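Local coordinates for protein Cas6b (Methanococcus maripaludis, PDB 4Z7K) that processes CRISPR RNA as a Cas6-family endoribonuclease, acting by dual binding on an RNA that forms no stem-loop, at residues 6-11 with 97-102; 29-34 with 77-82; 115-120 with 190-195. All blocks are in the same frame, centred on the assembly; numbering follows the deposited sequence.

Contact 1: residues 6-11 with 97-102; sequences MHISYP and VNVHKD
Met6 lies across from Lys101 in an antiparallel ladder that runs on through His7 with His100, Ile8 with Val99 and Ser9 with Asn98. Its hydrogen-bonded rungs are His7 with His100 and Ser9 with Asn98. The His100 N to His7 O bond is almost straight at 2.9 Å, whereas the return bond from His7 N to His100 O is bent and weak. With CG anti to the backbone N (chi1 -176°), the Met6 chain runs over its neighbours on strand 98-102. Its CB faces Lys101 CB at 3.6 Å, and CG lies against that same CB and beside His100 O. SD then reaches both Lys101 CE, at 3.6 Å, and Val99 CG1, at 3.8 Å, before chi3 bends the terminal methyl aside. A flexible thioether thus suits a place where it must follow both a lysine chain and a valine methyl. Further along this face Ile8 CG1 lies beside Val99 CG2 at 3.7 Å, two branched chains pointing the same way. His7 and His100 occupy the other face, where the edge of the His100 ring is turned toward the face of His7 in an offset edge-to-face pair, planes at 79°. Past the ladder, Val97 CG2 lies against Tyr10 CD1, while the Tyr10 hydroxyl bonds to Ile79 O. Strand 2-9 is an inner strand of its sheet: strand 60-66 pairs along its other edge, and Pro61 O takes the Ser9 hydroxyl. Helix 67-76 covers the Met6 and Ile8 face through Ile71 and Leu74, and its Glu75 forms a salt bridge with the Lys101 amine.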
loop_
_atom_site.group_PDB
_atom_site.type_symbol
_atom_site.label_atom_id
_atom_site.label_comp_id
_atom_site.label_asym_id
_atom_site.label_seq_id
_atom_site.Cartn_x
_atom_site.Cartn_y
_atom_site.Cartn_z
ATOM N N MET B 6 27.963 -14.724 -4.285
ATOM C CA MET B 6 28.076 -16.060 -3.705
ATOM C C MET B 6 26.681 -16.628 -3.362
ATOM O O MET B 6 25.959 -16.052 -2.529
ATOM C CB MET B 6 28.979 -16.032 -2.465
ATOM C CG MET B 6 29.241 -17.411 -1.847
ATOM S SD MET B 6 30.640 -17.468 -0.684
ATOM C CE MET B 6 29.845 -16.931 0.824
ATOM N N HIS B 7 26.334 -17.765 -3.989
ATOM C CA HIS B 7 25.128 -18.545 -3.662
ATOM C C HIS B 7 25.451 -19.602 -2.628
ATOM O O HIS B 7 26.490 -20.259 -2.713
ATOM C CB HIS B 7 24.523 -19.270 -4.877
ATOM C CG HIS B 7 24.521 -18.484 -6.152
ATOM N ND1 HIS B 7 24.760 -17.130 -6.208
ATOM C CD2 HIS B 7 24.305 -18.884 -7.429
ATOM C CE1 HIS B 7 24.682 -16.725 -7.465
ATOM N NE2 HIS B 7 24.416 -17.770 -8.226
ATOM N N ILE B 8 24.535 -19.798 -1.685
ATOM C CA ILE B 8 24.625 -20.904 -0.732
ATOM C C ILE B 8 23.371 -21.759 -0.734
ATOM O O ILE B 8 22.280 -21.260 -0.479
ATOM C CB ILE B 8 24.863 -20.374 0.689
ATOM C CG1 ILE B 8 26.336 -20.014 0.877
ATOM C CG2 ILE B 8 24.439 -21.392 1.722
ATOM C CD1 ILE B 8 26.592 -19.211 2.122
ATOM N N SER B 9 23.514 -23.053 -0.978
ATOM C CA SER B 9 22.335 -23.885 -1.110
ATOM C C SER B 9 22.424 -25.116 -0.218
ATOM O O SER B 9 23.498 -25.697 -0.085
ATOM C CB SER B 9 22.156 -24.298 -2.574
ATOM O OG SER B 9 20.799 -24.616 -2.872
ATOM N N TYR B 10 21.303 -25.523 0.379
ATOM C CA TYR B 10 21.277 -26.715 1.231
ATOM C C TYR B 10 20.355 -27.734 0.570
ATOM O O TYR B 10 19.170 -27.760 0.887
ATOM C CB TYR B 10 20.773 -26.413 2.662
ATOM C CG TYR B 10 21.511 -25.338 3.436
ATOM C CD1 TYR B 10 22.871 -25.146 3.279
ATOM C CD2 TYR B 10 20.842 -24.525 4.350
ATOM C CE1 TYR B 10 23.547 -24.159 3.992
ATOM C CE2 TYR B 10 21.509 -23.529 5.067
ATOM C CZ TYR B 10 22.863 -23.356 4.885
ATOM O OH TYR B 10 23.553 -22.386 5.585
ATOM N N PRO B 11 20.892 -28.596 -0.322
ATOM C CA PRO B 11 20.034 -29.426 -1.176
ATOM C C PRO B 11 19.221 -30.483 -0.448
ATOM O O PRO B 11 18.168 -30.823 -0.948
ATOM C CB PRO B 11 21.024 -30.096 -2.133
ATOM C CG PRO B 11 22.251 -29.301 -2.051
ATOM C CD PRO B 11 22.310 -28.793 -0.646
ATOM N N VAL B 97 26.062 -29.219 1.735
ATOM C CA VAL B 97 26.037 -27.824 1.357
ATOM C C VAL B 97 26.804 -27.598 0.078
ATOM O O VAL B 97 27.917 -28.089 -0.088
ATOM C CB VAL B 97 26.656 -26.942 2.458
ATOM C CG1 VAL B 97 26.973 -25.558 1.934
ATOM C CG2 VAL B 97 25.761 -26.885 3.682
ATOM N N ASN B 98 26.197 -26.841 -0.824
ATOM C CA ASN B 98 26.877 -26.407 -2.026
ATOM C C ASN B 98 27.004 -24.884 -2.026
ATOM O O ASN B 98 26.011 -24.162 -1.915
ATOM C CB ASN B 98 26.144 -26.877 -3.278
ATOM C CG ASN B 98 26.600 -26.144 -4.520
ATOM O OD1 ASN B 98 26.091 -25.070 -4.852
ATOM N ND2 ASN B 98 27.569 -26.724 -5.220
ATOM N N VAL B 99 28.240 -24.409 -2.098
ATOM C CA VAL B 99 28.515 -22.990 -2.227
ATOM C C VAL B 99 29.041 -22.712 -3.618
ATOM O O VAL B 99 29.886 -23.426 -4.140
ATOM C CB VAL B 99 29.515 -22.514 -1.163
ATOM C CG1 VAL B 99 29.970 -21.101 -1.434
ATOM C CG2 VAL B 99 28.890 -22.651 0.208
ATOM N N HIS B 100 28.538 -21.649 -4.209
ATOM C CA HIS B 100 28.968 -21.226 -5.521
ATOM C C HIS B 100 29.355 -19.755 -5.358
ATOM O O HIS B 100 28.717 -19.054 -4.565
ATOM C CB HIS B 100 27.823 -21.474 -6.517
ATOM C CG HIS B 100 28.086 -21.002 -7.908
ATOM N ND1 HIS B 100 27.066 -20.685 -8.782
ATOM C CD2 HIS B 100 29.239 -20.796 -8.586
ATOM C CE1 HIS B 100 27.579 -20.292 -9.935
ATOM N NE2 HIS B 100 28.896 -20.350 -9.843
ATOM N N LYS B 101 30.436 -19.303 -6.003
ATOM C CA LYS B 101 30.802 -17.875 -5.945
ATOM C C LYS B 101 31.709 -17.458 -7.101
ATOM O O LYS B 101 32.606 -18.196 -7.515
ATOM C CB LYS B 101 31.478 -17.487 -4.629
ATOM C CG LYS B 101 32.952 -17.794 -4.559
ATOM C CD LYS B 101 33.767 -16.588 -4.054
ATOM C CE LYS B 101 33.366 -16.138 -2.647
ATOM N NZ LYS B 101 34.252 -15.038 -2.176
ATOM N N ASP B 102 31.473 -16.256 -7.607
ATOM C CA ASP B 102 32.058 -15.817 -8.864
ATOM C C ASP B 102 31.707 -14.348 -9.033
ATOM O O ASP B 102 30.946 -13.798 -8.235
ATOM C CB ASP B 102 31.499 -16.661 -10.022
ATOM C CG ASP B 102 32.378 -16.641 -11.262
ATOM O OD1 ASP B 102 33.489 -16.071 -11.207
ATOM O OD2 ASP B 102 31.954 -17.215 -12.295
#

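Contact 2: residues 29-34 with 77-82; sequences KKYIDE and KRIFFE
Tyr31 reaches from the chain just past helix 20-30 to Lys77 and Glu82, and these three residues bury more surface here than any others. The tyrosine ring meets both partners at its edge, near its own plane. Toward Glu82 the meeting is polar: the Tyr31 hydroxyl donates a weak hydrogen bond to Glu82 OE1 at 3.5 Å. Toward Lys77 it is van der Waals contact, the lysine methylenes crossing the tyrosine side chain at about a right angle against the rim and hydroxyl of the phenol, with Lys77 CE 3.4 Å from Tyr31 OH. A long lysine suits this place since its carbons can cross the edge of the phenol. Glu82, with CG anti to the backbone N (chi1 167°) and the chain bent at chi2, presents its carboxylate to Lys30 and Tyr31. Its OE2 takes a hydrogen bond from Tyr26 of helix 20-30, the stronger partner of this buried carboxylate; the salt bridge from OE2 to Lys30 NZ is long, at 3.6 Å. Were an alanine here instead of Tyr31, the Lys77 chain would be likely to lose its cover and Glu82 OE1 its weak hydroxyl partner. Lys77 is the first residue to leave helical geometry after helix 67-76, and an inverse gamma turn centred on Arg78 follows, closed by Ile79 N to Lys77 O at 2.8 Å. The contact lies about 4 Å, by nearest atoms, from the bound nucleic acid. The order of helices and strands, and the RAMP-type family, fit a ferredoxin-like βαββαβ unit, whose two helices this contact joins near their C-terminal ends.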
loop_
_atom_site.group_PDB
_atom_site.type_symbol
_atom_site.label_atom_id
_atom_site.label_comp_id
_atom_site.label_asym_id
_atom_site.label_seq_id
_atom_site.Cartn_x
_atom_site.Cartn_y
_atom_site.Cartn_z
ATOM N N LYS B 29 16.854 -14.199 13.698
ATOM C CA LYS B 29 17.033 -14.303 15.159
ATOM C C LYS B 29 18.424 -14.746 15.587
ATOM O O LYS B 29 19.001 -14.155 16.500
ATOM C CB LYS B 29 15.988 -15.256 15.781
ATOM C CG LYS B 29 16.535 -16.104 16.951
ATOM C CD LYS B 29 16.675 -15.361 18.312
ATOM C CE LYS B 29 17.129 -16.382 19.415
ATOM N NZ LYS B 29 17.791 -15.810 20.614
ATOM N N LYS B 30 19.002 -15.727 14.902
ATOM C CA LYS B 30 20.364 -16.106 15.244
ATOM C C LYS B 30 21.349 -15.029 14.791
ATOM O O LYS B 30 22.499 -14.995 15.237
ATOM C CB LYS B 30 20.715 -17.489 14.660
ATOM C CG LYS B 30 22.220 -17.797 14.605
ATOM C CD LYS B 30 22.561 -19.227 14.199
ATOM C CE LYS B 30 22.393 -20.154 15.404
ATOM N NZ LYS B 30 22.827 -21.543 15.099
ATOM N N TYR B 31 20.886 -14.099 13.964
ATOM C CA TYR B 31 21.753 -13.001 13.571
ATOM C C TYR B 31 21.049 -11.663 13.594
ATOM O O TYR B 31 21.131 -10.909 12.626
ATOM C CB TYR B 31 22.326 -13.238 12.172
ATOM C CG TYR B 31 23.194 -14.456 12.103
ATOM C CD1 TYR B 31 24.561 -14.357 12.260
ATOM C CD2 TYR B 31 22.644 -15.711 11.858
ATOM C CE1 TYR B 31 25.342 -15.462 12.206
ATOM C CE2 TYR B 31 23.431 -16.830 11.781
ATOM C CZ TYR B 31 24.784 -16.708 11.960
ATOM O OH TYR B 31 25.573 -17.842 11.896
ATOM N N ILE B 32 20.435 -11.322 14.719
ATOM C CA ILE B 32 19.928 -9.966 14.908
ATOM C C ILE B 32 21.135 -9.052 14.824
ATOM O O ILE B 32 21.048 -7.935 14.350
ATOM C CB ILE B 32 19.178 -9.749 16.238
ATOM C CG1 ILE B 32 18.458 -11.015 16.693
ATOM C CG2 ILE B 32 18.151 -8.657 16.081
ATOM C CD1 ILE B 32 18.018 -10.957 18.151
ATOM N N ASP B 33 22.272 -9.557 15.281
ATOM C CA ASP B 33 23.442 -8.745 15.534
ATOM C C ASP B 33 24.029 -7.999 14.334
ATOM O O ASP B 33 24.290 -6.803 14.440
ATOM C CB ASP B 33 24.514 -9.684 16.095
ATOM C CG ASP B 33 25.858 -9.011 16.265
ATOM O OD1 ASP B 33 25.977 -8.155 17.169
ATOM O OD2 ASP B 33 26.793 -9.336 15.493
ATOM N N GLU B 34 24.225 -8.650 13.194
ATOM C CA GLU B 34 24.697 -7.908 12.019
ATOM C C GLU B 34 23.515 -7.855 11.068
ATOM O O GLU B 34 22.921 -8.898 10.778
ATOM C CB GLU B 34 25.931 -8.534 11.366
ATOM C CG GLU B 34 26.314 -7.915 10.010
ATOM C CD GLU B 34 26.004 -6.407 9.899
ATOM O OE1 GLU B 34 26.521 -5.619 10.730
ATOM O OE2 GLU B 34 25.254 -6.006 8.971
ATOM N N LYS B 77 30.887 -14.620 9.153
ATOM C CA LYS B 77 30.250 -15.554 10.028
ATOM C C LYS B 77 30.107 -16.731 9.078
ATOM O O LYS B 77 29.609 -16.574 7.983
ATOM C CB LYS B 77 28.923 -15.067 10.582
ATOM C CG LYS B 77 28.220 -16.131 11.427
ATOM C CD LYS B 77 29.169 -17.119 12.129
ATOM C CE LYS B 77 28.596 -17.697 13.426
ATOM N NZ LYS B 77 28.556 -16.716 14.560
ATOM N N ARG B 78 30.567 -17.897 9.507
ATOM C CA ARG B 78 30.629 -19.089 8.681
ATOM C C ARG B 78 29.270 -19.722 8.567
ATOM O O ARG B 78 28.917 -20.603 9.344
ATOM C CB ARG B 78 31.668 -20.064 9.246
ATOM C CG ARG B 78 32.594 -19.384 10.246
ATOM C CD ARG B 78 33.712 -20.260 10.783
ATOM N NE ARG B 78 34.808 -19.408 11.257
ATOM C CZ ARG B 78 36.080 -19.786 11.378
ATOM N NH1 ARG B 78 36.438 -21.023 11.062
ATOM N NH2 ARG B 78 36.992 -18.929 11.832
ATOM N N ILE B 79 28.461 -19.144 7.688
ATOM C CA ILE B 79 27.117 -19.631 7.346
ATOM C C ILE B 79 27.131 -20.950 6.517
ATOM O O ILE B 79 26.208 -21.777 6.610
ATOM C CB ILE B 79 26.341 -18.527 6.631
ATOM C CG1 ILE B 79 26.235 -17.342 7.581
ATOM C CG2 ILE B 79 24.942 -18.999 6.244
ATOM C CD1 ILE B 79 25.947 -16.065 6.900
ATOM N N PHE B 80 28.139 -21.144 5.671
ATOM C CA PHE B 80 28.102 -22.324 4.822
ATOM C C PHE B 80 28.442 -23.579 5.638
ATOM O O PHE B 80 28.050 -24.686 5.260
ATOM C CB PHE B 80 29.006 -22.180 3.606
ATOM C CG PHE B 80 30.253 -21.411 3.847
ATOM C CD1 PHE B 80 31.429 -22.057 4.161
ATOM C CD2 PHE B 80 30.269 -20.039 3.679
ATOM C CE1 PHE B 80 32.593 -21.338 4.356
ATOM C CE2 PHE B 80 31.420 -19.320 3.872
ATOM C CZ PHE B 80 32.586 -19.968 4.209
ATOM N N PHE B 81 29.194 -23.429 6.728
ATOM C CA PHE B 81 29.256 -24.517 7.697
ATOM C C PHE B 81 28.246 -24.224 8.774
ATOM O O PHE B 81 28.631 -23.852 9.867
ATOM C CB PHE B 81 30.629 -24.612 8.362
ATOM C CG PHE B 81 31.775 -24.537 7.416
ATOM C CD1 PHE B 81 32.750 -23.567 7.573
ATOM C CD2 PHE B 81 31.882 -25.432 6.366
ATOM C CE1 PHE B 81 33.821 -23.490 6.702
ATOM C CE2 PHE B 81 32.950 -25.363 5.488
ATOM C CZ PHE B 81 33.925 -24.388 5.660
ATOM N N GLU B 82 26.969 -24.446 8.532
ATOM C CA GLU B 82 26.008 -24.024 9.535
ATOM C C GLU B 82 25.334 -25.184 10.199
ATOM O O GLU B 82 25.022 -26.181 9.558
ATOM C CB GLU B 82 24.933 -23.155 8.879
ATOM C CG GLU B 82 23.658 -22.842 9.693
ATOM C CD GLU B 82 23.781 -21.711 10.703
ATOM O OE1 GLU B 82 24.820 -21.009 10.715
ATOM O OE2 GLU B 82 22.806 -21.508 11.465
#

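Contact 3: residues 115-120 with 190-195; sequences YQFKTP and GEFYIN
Tyr115 and Phe192 form the hydrogen-bonded pair of a short antiparallel ladder whose strands run at 150° to one another, with Gln116 and Glu191 as the non-hydrogen-bonded pair beside it. The Tyr115 N to Phe192 O bond is 3.0 Å and nearly straight; Phe192 N answers to Tyr115 O from a position tilted away from the carbonyl plane, and Phe117 N reaches Gly190 O only weakly, at 3.4 Å. Phe192 carries its ring between the backbone N and the carbonyl carbon (chi1 69°), which brings it in between Tyr115 and Phe117. Tyr115 CB sits over one face of the Phe192 ring in a CH-pi contact, 3.9 Å from the centroid. The two rings themselves are nearly parallel but slid apart, so they barely overlap. Phe117 approaches differently: its CZ lies 3.8 Å from Phe192 CE2, and the ring planes meet obliquely. Tyr115 CE2 also packs on Ile194 CG2 at 3.6 Å. Gly190 adopts backbone angles at which a CB would jam against the preceding carbonyl oxygen, while its N lies at the edge of the Phe117 ring. Leu148 of helix 137-158 adds an aliphatic layer against Phe192 and Ile194. The Tyr115 hydroxyl bonds to Ile198 N and Phe196 O, so a tyrosine can be buried here with its polar end satisfied. The chemistry is that of an aromatic cluster on the helix-covered side of a central strand pair: cohesion across these strands rests on backbone bonds and ring packing; the segments form no salt bridge, and Glu191 with Lys114 is a long, weak ion pair.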
loop_
_atom_site.group_PDB
_atom_site.type_symbol
_atom_site.label_atom_id
_atom_site.label_comp_id
_atom_site.label_asym_id
_atom_site.label_seq_id
_atom_site.Cartn_x
_atom_site.Cartn_y
_atom_site.Cartn_z
ATOM N N TYR B 115 14.896 -13.601 -19.596
ATOM C CA TYR B 115 14.879 -14.003 -18.198
ATOM C C TYR B 115 13.568 -14.687 -17.854
ATOM O O TYR B 115 12.569 -14.519 -18.556
ATOM C CB TYR B 115 15.088 -12.776 -17.301
ATOM C CG TYR B 115 16.439 -12.108 -17.485
ATOM C CD1 TYR B 115 17.566 -12.552 -16.805
ATOM C CD2 TYR B 115 16.598 -11.069 -18.388
ATOM C CE1 TYR B 115 18.800 -11.935 -16.983
ATOM C CE2 TYR B 115 17.832 -10.462 -18.578
ATOM C CZ TYR B 115 18.924 -10.899 -17.877
ATOM O OH TYR B 115 20.135 -10.292 -18.089
ATOM N N GLN B 116 13.584 -15.470 -16.777
ATOM C CA GLN B 116 12.378 -16.124 -16.261
ATOM C C GLN B 116 12.284 -16.062 -14.732
ATOM O O GLN B 116 13.288 -16.163 -14.029
ATOM C CB GLN B 116 12.322 -17.582 -16.721
ATOM C CG GLN B 116 10.967 -18.222 -16.496
ATOM C CD GLN B 116 10.996 -19.716 -16.645
ATOM O OE1 GLN B 116 11.998 -20.284 -17.069
ATOM N NE2 GLN B 116 9.891 -20.368 -16.294
ATOM N N PHE B 117 11.064 -15.883 -14.239
ATOM C CA PHE B 117 10.758 -15.801 -12.817
ATOM C C PHE B 117 10.604 -17.152 -12.134
ATOM O O PHE B 117 9.703 -17.915 -12.477
ATOM C CB PHE B 117 9.465 -15.020 -12.609
ATOM C CG PHE B 117 9.612 -13.538 -12.728
ATOM C CD1 PHE B 117 8.610 -12.782 -13.307
ATOM C CD2 PHE B 117 10.716 -12.888 -12.209
ATOM C CE1 PHE B 117 8.723 -11.410 -13.400
ATOM C CE2 PHE B 117 10.829 -11.511 -12.306
ATOM C CZ PHE B 117 9.827 -10.777 -12.897
ATOM N N LYS B 118 11.487 -17.451 -11.189
ATOM C CA LYS B 118 11.364 -18.626 -10.334
ATOM C C LYS B 118 10.226 -18.483 -9.302
ATOM O O LYS B 118 9.590 -19.458 -8.885
ATOM C CB LYS B 118 12.682 -18.872 -9.601
ATOM C CG LYS B 118 13.538 -19.992 -10.128
ATOM C CD LYS B 118 13.631 -20.020 -11.619
ATOM C CE LYS B 118 14.227 -21.361 -12.067
ATOM N NZ LYS B 118 13.500 -22.534 -11.487
ATOM N N THR B 119 10.009 -17.252 -8.865
ATOM C CA THR B 119 9.011 -16.946 -7.849
ATOM C C THR B 119 8.145 -15.781 -8.314
ATOM O O THR B 119 8.507 -15.100 -9.273
ATOM C CB THR B 119 9.687 -16.620 -6.531
ATOM O OG1 THR B 119 10.650 -15.575 -6.750
ATOM C CG2 THR B 119 10.387 -17.857 -6.010
ATOM N N PRO B 120 6.984 -15.565 -7.671
ATOM C CA PRO B 120 6.148 -14.453 -8.109
ATOM C C PRO B 120 6.906 -13.127 -8.024
ATOM O O PRO B 120 7.854 -13.011 -7.246
ATOM C CB PRO B 120 4.983 -14.493 -7.130
ATOM C CG PRO B 120 4.905 -15.890 -6.698
ATOM C CD PRO B 120 6.320 -16.352 -6.622
ATOM N N GLY B 190 6.114 -15.712 -15.259
ATOM C CA GLY B 190 6.280 -15.464 -16.675
ATOM C C GLY B 190 7.690 -15.320 -17.192
ATOM O O GLY B 190 8.644 -15.853 -16.612
ATOM N N GLU B 191 7.799 -14.572 -18.288
ATOM C CA GLU B 191 9.027 -14.409 -19.043
ATOM C C GLU B 191 9.178 -12.940 -19.372
ATOM O O GLU B 191 8.171 -12.251 -19.503
ATOM C CB GLU B 191 8.931 -15.193 -20.353
ATOM C CG GLU B 191 8.218 -16.554 -20.285
ATOM C CD GLU B 191 7.780 -17.062 -21.672
ATOM O OE1 GLU B 191 8.239 -16.505 -22.705
ATOM O OE2 GLU B 191 6.975 -18.022 -21.727
ATOM N N PHE B 192 10.401 -12.431 -19.499
ATOM C CA PHE B 192 10.552 -11.076 -20.032
ATOM C C PHE B 192 11.904 -10.907 -20.732
ATOM O O PHE B 192 12.842 -11.644 -20.448
ATOM C CB PHE B 192 10.355 -10.035 -18.935
ATOM C CG PHE B 192 11.449 -9.998 -17.909
ATOM C CD1 PHE B 192 12.615 -9.280 -18.135
ATOM C CD2 PHE B 192 11.296 -10.629 -16.695
ATOM C CE1 PHE B 192 13.613 -9.222 -17.185
ATOM C CE2 PHE B 192 12.298 -10.570 -15.736
ATOM C CZ PHE B 192 13.453 -9.869 -15.984
ATOM N N TYR B 193 12.000 -9.935 -21.639
ATOM C CA TYR B 193 13.214 -9.709 -22.440
ATOM C C TYR B 193 13.738 -8.318 -22.137
ATOM O O TYR B 193 12.943 -7.410 -21.934
ATOM C CB TYR B 193 12.947 -9.832 -23.946
ATOM C CG TYR B 193 12.477 -11.181 -24.460
ATOM C CD1 TYR B 193 13.357 -12.057 -25.087
ATOM C CD2 TYR B 193 11.144 -11.559 -24.345
ATOM C CE1 TYR B 193 12.915 -13.279 -25.575
ATOM C CE2 TYR B 193 10.695 -12.774 -24.815
ATOM C CZ TYR B 193 11.578 -13.637 -25.428
ATOM O OH TYR B 193 11.106 -14.852 -25.892
ATOM N N ILE B 194 15.053 -8.124 -22.095
ATOM C CA ILE B 194 15.561 -6.783 -21.803
ATOM C C ILE B 194 17.009 -6.585 -22.252
ATOM O O ILE B 194 17.772 -7.550 -22.365
ATOM C CB ILE B 194 15.424 -6.472 -20.273
ATOM C CG1 ILE B 194 15.591 -4.989 -19.978
ATOM C CG2 ILE B 194 16.379 -7.298 -19.438
ATOM C CD1 ILE B 194 15.013 -4.614 -18.658
ATOM N N ASN B 195 17.368 -5.332 -22.535
ATOM C CA ASN B 195 18.733 -4.974 -22.896
ATOM C C ASN B 195 19.511 -4.671 -21.639
ATOM O O ASN B 195 20.311 -3.738 -21.605
ATOM C CB ASN B 195 18.785 -3.778 -23.852
ATOM C CG ASN B 195 18.251 -2.500 -23.235
ATOM O OD1 ASN B 195 17.288 -2.519 -22.482
ATOM N ND2 ASN B 195 18.881 -1.379 -23.561
#

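Overall arrangement
Contacts 1 and 3 each join strands of a four-stranded antiparallel sheet of order 2-3-1-4, one in each Cas6b domain. Contact 1 pairs the first strand with the outermost fourth and has exposed residues along that edge; contact 3 pairs the two central strands and is partly buried and aromatic, with no exposed residue among those touching. Contact 2 involves no strand: it is small but mostly buried, ties helix ends by weak polar bonds and has lysines at its exposed margin. It abuts contact 1 through Tyr10 and Val99 on Phe80, and all four segments lie in the N-terminal domain. Contact 3 touches neither: its centre lies about 22 Å from contact 1's and 31 Å from contact 2's.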